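Local coordinates for hypothetical protein MM_2497 (PDB 2I5E) that probably activates (2S)-2-phospholactate with GTP to give lactyl-2-diphospho-5'-guanosine in coenzyme F420 biosynthesis, working as a homodimer, at residues G14-S17 with R18-P21. Numbering follows the deposited sequence.
Sequences GAKS and RLSP
Lys-16 and Leu-19 lie side by side and point the same way, Lys-16 just before the 3-10 turn of residues 17-19 and Leu-19 at its end. In Lys-16, CB rests 3.7 Å from CD2 of Leu-19. CG, standing anti to the carbonyl carbon (chi1 -77°), lies 4.1 Å from the same methyl. The chain bends at chi2, then runs extended through CD and CE to NZ and leaves the leucine behind. This tip makes salt bridges to Asp-97 and Asp-173, with a weak hydrogen bond to the carbonyl of Ile-172, so two carboxylates share the ammonium group. The amide of Leu-19 donates to O of Lys-16 over 2.9 Å, fairly straight at 161°, and the turn closed by this bond has the two side chains on the same side. The next bond is looser: N of Ser-20 reaches O of Ser-17 at 3.2 Å, from well above the carbonyl plane. Ser-17 turns OG between its own N and carbonyl carbon (chi1 70°), which brings it 3.0 Å from N of Arg-18, at too poor an angle to bond. The Arg-18 side chain touches Asp-173 and Glu-174, and its NH1 comes close to the like-charged Arg-205 of the second subunit. Leu-19 is buried, and its side chain also touches Arg-28 of helix 25-45, whereas both serines are exposed. Two successive i to i+3 bonds mark the single 3-10 turn 17-19, here in the loop between strand 5-9 and helix 25-45 of a GT-A-like fold, the loop that in related nucleotidyltransferases helps bind the nucleotide, and probably does so here.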
loop_
_atom_site.group_PDB
_atom_site.type_symbol
_atom_site.label_atom_id
_atom_site.label_comp_id
_atom_site.label_asym_id
_atom_site.label_seq_id
_atom_site.Cartn_x
_atom_site.Cartn_y
_atom_site.Cartn_z
ATOM N N GLY A 14 7.982 -19.817 -16.157
ATOM C CA GLY A 14 6.968 -20.076 -15.129
ATOM C C GLY A 14 6.720 -18.941 -14.135
ATOM O O GLY A 14 6.253 -19.187 -13.021
ATOM N N ALA A 15 6.982 -17.689 -14.537
ATOM C CA ALA A 15 7.368 -16.584 -13.605
ATOM C C ALA A 15 6.523 -16.284 -12.377
ATOM O O ALA A 15 7.130 -15.955 -11.278
ATOM C CB ALA A 15 7.532 -15.346 -14.381
ATOM N N LYS A 16 5.184 -16.323 -12.571
ATOM C CA LYS A 16 4.131 -15.736 -11.670
ATOM C C LYS A 16 2.894 -16.686 -11.593
ATOM O O LYS A 16 1.791 -16.357 -11.960
ATOM C CB LYS A 16 3.651 -14.356 -12.176
ATOM C CG LYS A 16 4.588 -13.126 -11.918
ATOM C CD LYS A 16 4.749 -12.824 -10.429
ATOM C CE LYS A 16 5.736 -11.629 -10.192
ATOM N NZ LYS A 16 5.616 -11.390 -8.733
ATOM N N SER A 17 3.107 -17.882 -11.104
ATOM C CA SER A 17 2.113 -18.932 -11.077
ATOM C C SER A 17 0.820 -18.524 -10.355
ATOM O O SER A 17 -0.215 -19.050 -10.714
ATOM C CB SER A 17 2.725 -20.133 -10.367
ATOM O OG SER A 17 2.835 -19.771 -8.998
ATOM N N ARG A 18 0.830 -17.603 -9.381
ATOM C CA ARG A 18 -0.459 -17.240 -8.785
ATOM C C ARG A 18 -1.328 -16.338 -9.681
ATOM O O ARG A 18 -2.437 -15.999 -9.310
ATOM C CB ARG A 18 -0.431 -16.703 -7.336
ATOM C CG ARG A 18 0.642 -17.234 -6.435
ATOM C CD ARG A 18 0.504 -16.587 -5.090
ATOM N NE ARG A 18 -0.676 -17.068 -4.377
ATOM C CZ ARG A 18 -0.678 -18.109 -3.504
ATOM N NH1 ARG A 18 0.443 -18.785 -3.232
ATOM N NH2 ARG A 18 -1.799 -18.497 -2.895
ATOM N N LEU A 19 -0.862 -16.025 -10.876
ATOM C CA LEU A 19 -1.634 -15.302 -11.861
ATOM C C LEU A 19 -2.449 -16.200 -12.757
ATOM O O LEU A 19 -3.303 -15.743 -13.456
ATOM C CB LEU A 19 -0.699 -14.504 -12.741
ATOM C CG LEU A 19 -0.705 -13.019 -12.505
ATOM C CD1 LEU A 19 -1.305 -12.701 -11.225
ATOM C CD2 LEU A 19 0.594 -12.378 -12.612
ATOM N N SER A 20 -2.116 -17.474 -12.756
ATOM C CA SER A 20 -2.908 -18.579 -13.303
ATOM C C SER A 20 -3.991 -18.983 -12.290
ATOM O O SER A 20 -3.700 -19.202 -11.107
ATOM C CB SER A 20 -2.031 -19.769 -13.642
ATOM O OG SER A 20 -2.815 -20.965 -13.756
ATOM N N PRO A 21 -5.244 -19.083 -12.736
ATOM C CA PRO A 21 -5.706 -19.071 -14.085
ATOM C C PRO A 21 -6.289 -17.759 -14.659
ATOM O O PRO A 21 -6.856 -17.851 -15.745
ATOM C CB PRO A 21 -6.840 -20.164 -14.062
ATOM C CG PRO A 21 -7.339 -20.102 -12.548
ATOM C CD PRO A 21 -6.379 -19.227 -11.799
#